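Local coordinates for protein glutathione S-transferase-3 (Necator americanus, PDB 3W8S) that binds glutathione and, as a sigma-class glutathione S-transferase, probably joins it to electrophilic compounds with release of a halide anion, at residues 67-70 against 71-75; 20-24 against 25-29; 153-156 against 157-161; 53-57 against 58-62. All blocks are in the same frame, centred on the assembly; numbering follows the deposited sequence.

In the fold
Interactions 1, 2 and 4 belong to the thioredoxin-like N-terminal domain, interaction 3 to the all-helical C-terminal domain. Helix 64-75, which carries interaction 1, is the common neighbour: Val-71 CG1 meets Ile-21 CG2 of interaction 2 at 3.4 Å, Ala-72 CB meets Phe-155 CD1 of interaction 3 at 3.4 Å, and Phe-70 CE2 meets Val-56 CG2 of interaction 4 at 3.7 Å. Interactions 2 and 3 also touch, through Leu-24 and Leu-153, whereas interactions 3 and 4 stay about 10 Å apart at their nearest atoms. Bound glutathione lies about 6 Å from the side chain of Ile-67 and 7 Å from those of Tyr-159 and Ala-62. Interactions 1 and 4 both reach the second subunit.

Interaction 1: residues 67-70 against 71-75; sequences IARF and VAKKF
Phe-70 and Lys-74, like Arg-69 and Lys-73, meet one turn apart on helix 64-75, which packs against the sheet of the thioredoxin-like N-terminal domain. Regular i to i+4 backbone bonds carry the helix through both segments. Val-71 N donates to Ile-67 O in an almost straight bond (N-H...O 174°), Ala-72 N reaches Ala-68 O at 2.7 Å, and Lys-73 N and Lys-74 N follow to Arg-69 O and Phe-70 O.

Among the charged side chains, Arg-69 and Lys-73 run alongside one another in the same direction, with Arg-69 CD 3.5 Å from Lys-73 CE. Arg-69 NE and Lys-73 NZ, both in positively charged groups, stay 4.5 Å apart, and each has its own anion on helix 82-101: Asp-89 for Arg-69 NE, Glu-85 for Lys-73 NZ. Arg-69 NH1 also forms a salt bridge to Asp-89 of the second subunit, so this part of the helix faces that subunit.

The apolar contacts centre on Phe-70. With CG anti to the backbone N (chi1 177°), beside the carbonyl carbon, its ring lies next to Val-71 and crosses it at about a right angle, CD2 4.1 Å from Val-71 CG2. Leu-54 and Val-56 of strand 53-56 pack against the same ring. Lys-74 bends at chi2 (-82°), which sets its CG over one face of the ring and brings its CE down near the rim, 3.3 Å from Phe-70 CZ.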
loop_
_atom_site.group_PDB
_atom_site.type_symbol
_atom_site.label_atom_id
_atom_site.label_comp_id
_atom_site.label_asym_id
_atom_site.label_seq_id
_atom_site.Cartn_x
_atom_site.Cartn_y
_atom_site.Cartn_z
ATOM N N ILE A 67 3.120 4.134 -8.465
ATOM C CA ILE A 67 3.613 5.209 -9.370
ATOM C C ILE A 67 4.606 6.138 -8.638
ATOM O O ILE A 67 5.657 6.451 -9.161
ATOM C CB ILE A 67 2.451 6.100 -9.891
ATOM C CG1 ILE A 67 1.486 5.288 -10.807
ATOM C CG2 ILE A 67 2.987 7.284 -10.703
ATOM C CD1 ILE A 67 0.047 5.911 -10.835
ATOM N N ALA A 68 4.250 6.593 -7.435
ATOM C CA ALA A 68 5.150 7.506 -6.714
ATOM C C ALA A 68 6.486 6.804 -6.501
ATOM O O ALA A 68 7.559 7.399 -6.707
ATOM C CB ALA A 68 4.565 7.938 -5.378
ATOM N N ARG A 69 6.422 5.538 -6.079
ATOM C CA ARG A 69 7.654 4.775 -5.856
ATOM C C ARG A 69 8.484 4.630 -7.148
ATOM O O ARG A 69 9.694 4.807 -7.126
ATOM C CB ARG A 69 7.420 3.350 -5.191
ATOM C CG ARG A 69 8.725 2.618 -4.878
ATOM C CD ARG A 69 8.496 1.224 -4.294
ATOM N NE ARG A 69 7.635 1.420 -3.139
ATOM C CZ ARG A 69 6.335 1.176 -3.062
ATOM N NH1 ARG A 69 5.613 0.639 -4.075
ATOM N NH2 ARG A 69 5.768 1.525 -1.954
ATOM N N PHE A 70 7.826 4.251 -8.219
ATOM C CA PHE A 70 8.481 4.114 -9.507
ATOM C C PHE A 70 9.246 5.417 -9.905
ATOM O O PHE A 70 10.442 5.348 -10.250
ATOM C CB PHE A 70 7.453 3.811 -10.602
ATOM C CG PHE A 70 8.067 3.731 -12.002
ATOM C CD1 PHE A 70 8.844 2.636 -12.374
ATOM C CD2 PHE A 70 7.838 4.748 -12.940
ATOM C CE1 PHE A 70 9.437 2.564 -13.655
ATOM C CE2 PHE A 70 8.440 4.700 -14.214
ATOM C CZ PHE A 70 9.232 3.585 -14.585
ATOM N N VAL A 71 8.554 6.568 -9.855
ATOM C CA VAL A 71 9.139 7.884 -10.218
ATOM C C VAL A 71 10.231 8.279 -9.187
ATOM O O VAL A 71 11.349 8.754 -9.582
ATOM C CB VAL A 71 8.001 8.941 -10.324
ATOM C CG1 VAL A 71 8.527 10.325 -10.597
ATOM C CG2 VAL A 71 7.174 8.605 -11.602
ATOM N N ALA A 72 9.927 8.108 -7.896
ATOM C CA ALA A 72 10.924 8.439 -6.886
ATOM C C ALA A 72 12.197 7.620 -7.118
ATOM O O ALA A 72 13.274 8.144 -6.911
ATOM C CB ALA A 72 10.403 8.196 -5.488
ATOM N N LYS A 73 12.088 6.348 -7.524
ATOM C CA LYS A 73 13.296 5.515 -7.653
ATOM C C LYS A 73 14.080 6.034 -8.907
ATOM O O LYS A 73 15.323 6.062 -8.885
ATOM C CB LYS A 73 13.020 3.963 -7.796
ATOM C CG LYS A 73 12.720 3.138 -6.468
ATOM C CD LYS A 73 12.267 1.605 -6.630
ATOM C CE LYS A 73 11.837 0.882 -5.340
ATOM N NZ LYS A 73 12.073 1.637 -3.999
ATOM N N LYS A 74 13.384 6.444 -9.959
ATOM C CA LYS A 74 14.050 6.966 -11.176
ATOM C C LYS A 74 14.827 8.219 -10.818
ATOM O O LYS A 74 15.927 8.424 -11.325
ATOM C CB LYS A 74 13.061 7.369 -12.288
ATOM C CG LYS A 74 12.356 6.190 -12.933
ATOM C CD LYS A 74 13.229 5.528 -14.018
ATOM C CE LYS A 74 12.494 4.327 -14.654
ATOM N NZ LYS A 74 13.429 3.394 -15.386
ATOM N N PHE A 75 14.283 9.033 -9.917
ATOM C CA PHE A 75 14.864 10.393 -9.697
ATOM C C PHE A 75 15.615 10.551 -8.383
ATOM O O PHE A 75 16.089 11.638 -8.043
ATOM C CB PHE A 75 13.763 11.411 -9.922
ATOM C CG PHE A 75 13.221 11.350 -11.348
ATOM C CD1 PHE A 75 14.102 11.506 -12.419
ATOM C CD2 PHE A 75 11.873 11.106 -11.609
ATOM C CE1 PHE A 75 13.651 11.448 -13.747
ATOM C CE2 PHE A 75 11.405 11.009 -12.928
ATOM C CZ PHE A 75 12.304 11.173 -14.003
#

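Interaction 2: residues 20-24 against 25-29; sequences QIFVL and AGQEY
An offset aromatic stack and a helix C-terminus together make this local contact, where helix 16-25 ends and the chain turns toward strand 30-34. The rings of Phe-22 and Tyr-29 lie nearly parallel, planes 15° apart and centroids 4.5 Å apart. Tyr-29 slides toward the rim of the Phe-22 face, so that its CB sits above the ring centre in a CH-pi contact at 4.0 Å, while Tyr-29 CD1 reaches back to Phe-22 CB at 3.6 Å. Placing Tyr-29 CG between its backbone N and carbonyl carbon (chi1 70°) folds the ring back over Phe-22.

Gln-27 runs alongside Phe-22, its CG 3.5 Å from Phe-22 CD1. Farther out its chain bends, and NE2 donates to Glu-28 O in the plane of both groups. The turn that joins them is a Schellman motif: Gly-26 adopts positive phi (77°), Gln-27 N bonds to Phe-22 O at 3.0 Å, and Gly-26 N bonds to Val-23 O from above the carbonyl plane. Ala-25 N, one residue earlier, still makes the helical bond to Ile-21 O. Tyr-4 meets the Phe-22 ring at an inclined angle, and Phe-75 of helix 64-75 packs on Ala-25 and Gln-27.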
loop_
_atom_site.group_PDB
_atom_site.type_symbol
_atom_site.label_atom_id
_atom_site.label_comp_id
_atom_site.label_asym_id
_atom_site.label_seq_id
_atom_site.Cartn_x
_atom_site.Cartn_y
_atom_site.Cartn_z
ATOM N N GLN A 20 4.772 16.334 -7.443
ATOM C CA GLN A 20 5.886 16.988 -6.722
ATOM C C GLN A 20 7.231 16.271 -6.931
ATOM O O GLN A 20 8.301 16.931 -6.906
ATOM C CB GLN A 20 5.590 17.100 -5.234
ATOM C CG GLN A 20 4.354 17.947 -5.007
ATOM C CD GLN A 20 4.022 18.141 -3.550
ATOM O OE1 GLN A 20 4.768 17.667 -2.694
ATOM N NE2 GLN A 20 2.919 18.904 -3.248
ATOM N N ILE A 21 7.206 14.944 -7.098
ATOM C CA ILE A 21 8.440 14.214 -7.449
ATOM C C ILE A 21 8.993 14.636 -8.830
ATOM O O ILE A 21 10.201 14.928 -8.957
ATOM C CB ILE A 21 8.298 12.699 -7.367
ATOM C CG1 ILE A 21 7.986 12.277 -5.900
ATOM C CG2 ILE A 21 9.596 12.020 -7.834
ATOM C CD1 ILE A 21 7.242 10.927 -5.835
ATOM N N PHE A 22 8.112 14.753 -9.805
ATOM C CA PHE A 22 8.503 15.311 -11.139
ATOM C C PHE A 22 9.040 16.721 -10.959
ATOM O O PHE A 22 10.083 17.056 -11.537
ATOM C CB PHE A 22 7.327 15.342 -12.119
ATOM C CG PHE A 22 7.000 14.013 -12.711
ATOM C CD1 PHE A 22 7.946 13.320 -13.468
ATOM C CD2 PHE A 22 5.731 13.461 -12.571
ATOM C CE1 PHE A 22 7.650 12.043 -13.996
ATOM C CE2 PHE A 22 5.425 12.201 -13.120
ATOM C CZ PHE A 22 6.373 11.503 -13.878
ATOM N N VAL A 23 8.359 17.529 -10.147
ATOM C CA VAL A 23 8.826 18.917 -9.875
ATOM C C VAL A 23 10.270 18.954 -9.334
ATOM O O VAL A 23 11.178 19.634 -9.918
ATOM C CB VAL A 23 7.855 19.705 -8.977
ATOM C CG1 VAL A 23 8.517 20.990 -8.474
ATOM C CG2 VAL A 23 6.585 20.019 -9.750
ATOM N N LEU A 24 10.526 18.170 -8.303
ATOM C CA LEU A 24 11.834 18.121 -7.726
ATOM C C LEU A 24 12.882 17.607 -8.688
ATOM O O LEU A 24 14.074 17.993 -8.579
ATOM C CB LEU A 24 11.828 17.189 -6.467
ATOM C CG LEU A 24 11.071 17.733 -5.221
ATOM C CD1 LEU A 24 10.893 16.584 -4.209
ATOM C CD2 LEU A 24 11.710 18.872 -4.448
ATOM N N ALA A 25 12.478 16.704 -9.582
ATOM C CA ALA A 25 13.430 16.103 -10.501
ATOM C C ALA A 25 13.680 17.095 -11.617
ATOM O O ALA A 25 14.583 16.884 -12.372
ATOM C CB ALA A 25 12.862 14.809 -11.098
ATOM N N GLY A 26 12.843 18.116 -11.807
ATOM C CA GLY A 26 13.030 18.916 -13.036
ATOM C C GLY A 26 12.485 18.208 -14.262
ATOM O O GLY A 26 12.858 18.539 -15.399
ATOM N N GLN A 27 11.586 17.226 -14.087
ATOM C CA GLN A 27 11.294 16.363 -15.231
ATOM C C GLN A 27 9.960 16.812 -15.794
ATOM O O GLN A 27 8.980 16.937 -15.031
ATOM C CB GLN A 27 11.211 14.906 -14.792
ATOM C CG GLN A 27 10.508 14.018 -15.798
ATOM C CD GLN A 27 11.399 13.823 -17.038
ATOM O OE1 GLN A 27 12.567 13.527 -16.883
ATOM N NE2 GLN A 27 10.855 14.022 -18.241
ATOM N N GLU A 28 9.894 17.006 -17.120
ATOM C CA GLU A 28 8.635 17.432 -17.681
ATOM C C GLU A 28 7.699 16.215 -17.885
ATOM O O GLU A 28 8.143 15.092 -18.174
ATOM C CB GLU A 28 8.868 18.176 -19.025
ATOM C CG GLU A 28 9.451 17.258 -20.044
ATOM C CD GLU A 28 9.580 17.896 -21.437
ATOM O OE1 GLU A 28 9.936 19.093 -21.545
ATOM O OE2 GLU A 28 9.343 17.175 -22.424
ATOM N N TYR A 29 6.400 16.458 -17.730
ATOM C CA TYR A 29 5.412 15.375 -17.920
ATOM C C TYR A 29 4.121 16.040 -18.320
ATOM O O TYR A 29 3.938 17.226 -18.011
ATOM C CB TYR A 29 5.234 14.553 -16.591
ATOM C CG TYR A 29 4.534 15.321 -15.517
ATOM C CD1 TYR A 29 5.233 16.328 -14.822
ATOM C CD2 TYR A 29 3.157 15.094 -15.211
ATOM C CE1 TYR A 29 4.612 17.116 -13.833
ATOM C CE2 TYR A 29 2.538 15.847 -14.240
ATOM C CZ TYR A 29 3.243 16.859 -13.571
ATOM O OH TYR A 29 2.640 17.615 -12.583
#

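Interaction 3: residues 153-156 against 157-161; sequences LTFA and DLYLA
A capping box opens helix 155-170 of the C-terminal domain, with Thr-154 as N-cap and Asp-157 as its partner. Thr-154 N donates to Asp-157 OD2 at 2.9 Å (N-H...O 160°), using the anti lone pair of that oxygen. Asp-157 CG sits beside its own backbone N, anti to the carbonyl carbon (chi1 -70°), which turns the carboxylate back toward Thr-154 N. The return bond, from Ala-156 N to Thr-154 OG1, is weak at 3.4 Å. A water lies 2.8 Å from Thr-154 OG1 and close to Asp-157 OD2, the latter distance too short to be trusted. Asp-157 OD1 accepts from His-184 NE2 and Leu-148 N, so both carboxylate oxygens are engaged and the group's rotation is fixed. Its negative charge at the helix N-terminus would probably be favoured by the helix dipole.

Leu-153, just before the cap, lays CD1 against Asp-157 CB at 3.6 Å. Once past the cap, the backbone settles into helical bonding, with Tyr-159 N donating to Phe-155 O at 3.1 Å. The side chains of these two residues run side by side in the same direction; their rings meet rim to rim, Phe-155 CD2 lying 3.8 Å from Tyr-159 CE2.

Leu-153, Phe-155 and Leu-158 pack on helix 16-25, while Phe-155 also lies on Ala-68, Arg-69 and Ala-72 of helix 64-75, bridging the two domains. Tyr-159 stacks on Phe-65, and Ala-156 rests on Ile-91 of helix 82-101.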
loop_
_atom_site.group_PDB
_atom_site.type_symbol
_atom_site.label_atom_id
_atom_site.label_comp_id
_atom_site.label_asym_id
_atom_site.label_seq_id
_atom_site.Cartn_x
_atom_site.Cartn_y
_atom_site.Cartn_z
ATOM N N LEU A 153 15.709 14.220 1.622
ATOM C CA LEU A 153 14.310 14.176 1.304
ATOM C C LEU A 153 13.937 12.883 0.589
ATOM O O LEU A 153 14.619 12.472 -0.341
ATOM C CB LEU A 153 14.069 15.353 0.354
ATOM C CG LEU A 153 12.584 15.652 0.068
ATOM C CD1 LEU A 153 11.973 16.302 1.291
ATOM C CD2 LEU A 153 12.524 16.625 -1.109
ATOM N N THR A 154 12.845 12.243 1.002
ATOM C CA THR A 154 12.283 11.137 0.243
ATOM C C THR A 154 10.781 11.395 0.052
ATOM O O THR A 154 10.240 12.316 0.635
ATOM C CB THR A 154 12.461 9.795 0.982
ATOM O OG1 THR A 154 11.667 9.792 2.214
ATOM C CG2 THR A 154 13.994 9.543 1.253
ATOM N N PHE A 155 10.115 10.588 -0.770
ATOM C CA PHE A 155 8.702 10.828 -0.960
ATOM C C PHE A 155 7.878 10.547 0.322
ATOM O O PHE A 155 6.759 11.020 0.430
ATOM C CB PHE A 155 8.131 10.151 -2.233
ATOM C CG PHE A 155 8.034 8.652 -2.172
ATOM C CD1 PHE A 155 9.153 7.821 -2.311
ATOM C CD2 PHE A 155 6.793 8.048 -2.014
ATOM C CE1 PHE A 155 9.058 6.431 -2.309
ATOM C CE2 PHE A 155 6.712 6.632 -1.957
ATOM C CZ PHE A 155 7.842 5.821 -2.087
ATOM N N ALA A 156 8.437 9.806 1.295
ATOM C CA ALA A 156 7.709 9.761 2.567
ATOM C C ALA A 156 7.581 11.178 3.175
ATOM O O ALA A 156 6.521 11.515 3.691
ATOM C CB ALA A 156 8.369 8.791 3.582
ATOM N N ASP A 157 8.656 11.978 3.126
ATOM C CA ASP A 157 8.641 13.371 3.640
ATOM C C ASP A 157 7.552 14.144 2.878
ATOM O O ASP A 157 6.738 14.938 3.441
ATOM C CB ASP A 157 10.019 14.038 3.380
ATOM C CG ASP A 157 11.074 13.454 4.228
ATOM O OD1 ASP A 157 10.871 13.493 5.469
ATOM O OD2 ASP A 157 12.141 12.947 3.723
ATOM N N LEU A 158 7.478 13.872 1.588
ATOM C CA LEU A 158 6.534 14.685 0.775
ATOM C C LEU A 158 5.068 14.381 1.197
ATOM O O LEU A 158 4.277 15.313 1.297
ATOM C CB LEU A 158 6.715 14.412 -0.751
ATOM C CG LEU A 158 8.092 14.763 -1.339
ATOM C CD1 LEU A 158 8.093 14.277 -2.810
ATOM C CD2 LEU A 158 8.236 16.319 -1.320
ATOM N N TYR A 159 4.675 13.098 1.357
ATOM C CA TYR A 159 3.275 12.768 1.767
ATOM C C TYR A 159 2.944 13.453 3.119
ATOM O O TYR A 159 1.841 14.011 3.309
ATOM C CB TYR A 159 3.028 11.221 1.884
ATOM C CG TYR A 159 2.685 10.557 0.531
ATOM C CD1 TYR A 159 1.430 10.759 -0.057
ATOM C CD2 TYR A 159 3.610 9.733 -0.182
ATOM C CE1 TYR A 159 1.078 10.158 -1.293
ATOM C CE2 TYR A 159 3.238 9.141 -1.454
ATOM C CZ TYR A 159 1.977 9.373 -1.983
ATOM O OH TYR A 159 1.505 8.848 -3.215
ATOM N N LEU A 160 3.872 13.374 4.070
ATOM C CA LEU A 160 3.572 13.862 5.420
ATOM C C LEU A 160 3.432 15.378 5.401
ATOM O O LEU A 160 2.419 15.897 5.870
ATOM C CB LEU A 160 4.684 13.437 6.425
ATOM C CG LEU A 160 4.613 14.047 7.832
ATOM C CD1 LEU A 160 3.280 13.697 8.550
ATOM C CD2 LEU A 160 5.816 13.682 8.672
ATOM N N ALA A 161 4.402 16.100 4.808
ATOM C CA ALA A 161 4.346 17.582 4.787
ATOM C C ALA A 161 3.113 18.110 4.054
ATOM O O ALA A 161 2.499 19.109 4.444
ATOM C CB ALA A 161 5.622 18.123 4.108
HETATM O O HOH W 1 13.216 10.787 4.375
#

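Interaction 4: residues 53-57 against 58-62; sequences VLEVD and GKKLA
Strands 53-56 and 59-62 run antiparallel, their short axes at 153°, and are tied by two hydrogen-bonded pairs. Leu-54 and Leu-61 bond both ways, Leu-54 N to Leu-61 O at 2.7 Å and Leu-61 N to Leu-54 O at 2.8 Å. Val-56 and Lys-59 do the same, although Lys-59 N approaches Val-56 O from well above the carbonyl plane. Between these pairs, Glu-55 CA points a C-H at Lys-59 O.

The connection is a type I' turn from Val-56 to Lys-59, which makes this a tight beta hairpin at the edge of the thioredoxin-like sheet. Asp-57 and Gly-58 both take positive phi, and a water accepts from Gly-58 N at 2.9 Å while donating weakly to Glu-55 O.

Glu-55 stretches along the turn, CG anti to its backbone N (chi1 -162°) and the chain extended, bringing OE2 to 3.4 Å from Gly-58 CA and into a salt bridge with Lys-5 of the adjacent strand. Lys-60 runs alongside, but its NZ stays 4.5 Å from Glu-55 OE1, too far for a salt bridge. On the opposite face, Leu-54 also meets Ile-67 and Val-71, Leu-61 lies on Ala-86 of the second subunit, and Lys-59 makes a cation-pi contact with Phe-83 of that subunit.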
loop_
_atom_site.group_PDB
_atom_site.type_symbol
_atom_site.label_atom_id
_atom_site.label_comp_id
_atom_site.label_asym_id
_atom_site.label_seq_id
_atom_site.Cartn_x
_atom_site.Cartn_y
_atom_site.Cartn_z
ATOM N N VAL A 53 -3.203 7.306 -13.104
ATOM C CA VAL A 53 -2.468 6.368 -13.950
ATOM C C VAL A 53 -1.276 7.123 -14.570
ATOM O O VAL A 53 -1.419 8.223 -15.095
ATOM C CB VAL A 53 -3.344 5.781 -15.073
ATOM C CG1 VAL A 53 -2.490 4.961 -16.096
ATOM C CG2 VAL A 53 -4.426 4.869 -14.473
ATOM N N LEU A 54 -0.103 6.485 -14.537
ATOM C CA LEU A 54 1.050 7.051 -15.196
ATOM C C LEU A 54 1.241 6.275 -16.520
ATOM O O LEU A 54 1.141 5.058 -16.540
ATOM C CB LEU A 54 2.333 6.873 -14.333
ATOM C CG LEU A 54 3.624 7.551 -14.879
ATOM C CD1 LEU A 54 3.550 9.034 -14.620
ATOM C CD2 LEU A 54 4.900 7.017 -14.155
ATOM N N GLU A 55 1.535 6.994 -17.592
ATOM C CA GLU A 55 1.924 6.332 -18.820
ATOM C C GLU A 55 3.421 6.644 -19.119
ATOM O O GLU A 55 3.835 7.793 -19.062
ATOM C CB GLU A 55 0.961 6.821 -19.960
ATOM C CG GLU A 55 1.002 5.887 -21.140
ATOM C CD GLU A 55 -0.046 6.302 -22.171
ATOM O OE1 GLU A 55 -1.221 6.472 -21.795
ATOM O OE2 GLU A 55 0.344 6.505 -23.313
ATOM N N VAL A 56 4.241 5.607 -19.282
ATOM C CA VAL A 56 5.707 5.769 -19.360
ATOM C C VAL A 56 6.035 5.201 -20.759
ATOM O O VAL A 56 5.888 3.993 -20.955
ATOM C CB VAL A 56 6.476 4.850 -18.351
ATOM C CG1 VAL A 56 7.999 5.079 -18.462
ATOM C CG2 VAL A 56 6.002 5.094 -16.950
ATOM N N ASP A 57 6.408 6.061 -21.702
ATOM C CA ASP A 57 6.523 5.702 -23.129
ATOM C C ASP A 57 5.394 4.794 -23.572
ATOM O O ASP A 57 5.653 3.722 -24.074
ATOM C CB ASP A 57 7.876 5.029 -23.458
ATOM C CG ASP A 57 9.043 5.963 -23.273
ATOM O OD1 ASP A 57 8.958 7.176 -23.600
ATOM O OD2 ASP A 57 10.018 5.495 -22.709
ATOM N N GLY A 58 4.155 5.185 -23.312
ATOM C CA GLY A 58 3.037 4.409 -23.787
ATOM C C GLY A 58 2.630 3.216 -22.886
ATOM O O GLY A 58 1.582 2.622 -23.105
ATOM N N LYS A 59 3.396 2.889 -21.862
ATOM C CA LYS A 59 3.035 1.760 -20.970
ATOM C C LYS A 59 2.265 2.278 -19.741
ATOM O O LYS A 59 2.764 3.184 -19.070
ATOM C CB LYS A 59 4.317 1.068 -20.496
ATOM C CG LYS A 59 5.167 0.455 -21.630
ATOM C CD LYS A 59 6.469 -0.165 -21.074
ATOM C CE LYS A 59 7.459 0.876 -20.506
ATOM N NZ LYS A 59 8.720 0.223 -20.048
ATOM N N LYS A 60 1.106 1.684 -19.416
ATOM C CA LYS A 60 0.315 2.186 -18.299
ATOM C C LYS A 60 0.665 1.534 -16.961
ATOM O O LYS A 60 0.757 0.312 -16.872
ATOM C CB LYS A 60 -1.181 2.028 -18.535
ATOM C CG LYS A 60 -1.667 2.800 -19.794
ATOM C CD LYS A 60 -3.185 2.937 -19.734
ATOM C CE LYS A 60 -3.734 3.885 -20.794
ATOM N NZ LYS A 60 -4.074 3.002 -21.951
ATOM N N LEU A 61 0.714 2.374 -15.933
ATOM C CA LEU A 61 0.953 1.949 -14.546
ATOM C C LEU A 61 -0.088 2.677 -13.685
ATOM O O LEU A 61 -0.180 3.928 -13.678
ATOM C CB LEU A 61 2.370 2.292 -14.118
ATOM C CG LEU A 61 2.774 2.121 -12.616
ATOM C CD1 LEU A 61 2.788 0.636 -12.246
ATOM C CD2 LEU A 61 4.123 2.829 -12.354
ATOM N N ALA A 62 -0.854 1.872 -12.925
ATOM C CA ALA A 62 -1.844 2.367 -11.966
ATOM C C ALA A 62 -1.302 2.319 -10.545
ATOM O O ALA A 62 -0.187 1.783 -10.295
ATOM C CB ALA A 62 -3.113 1.493 -12.056
HETATM O O HOH W 2 3.990 7.892 -22.166
#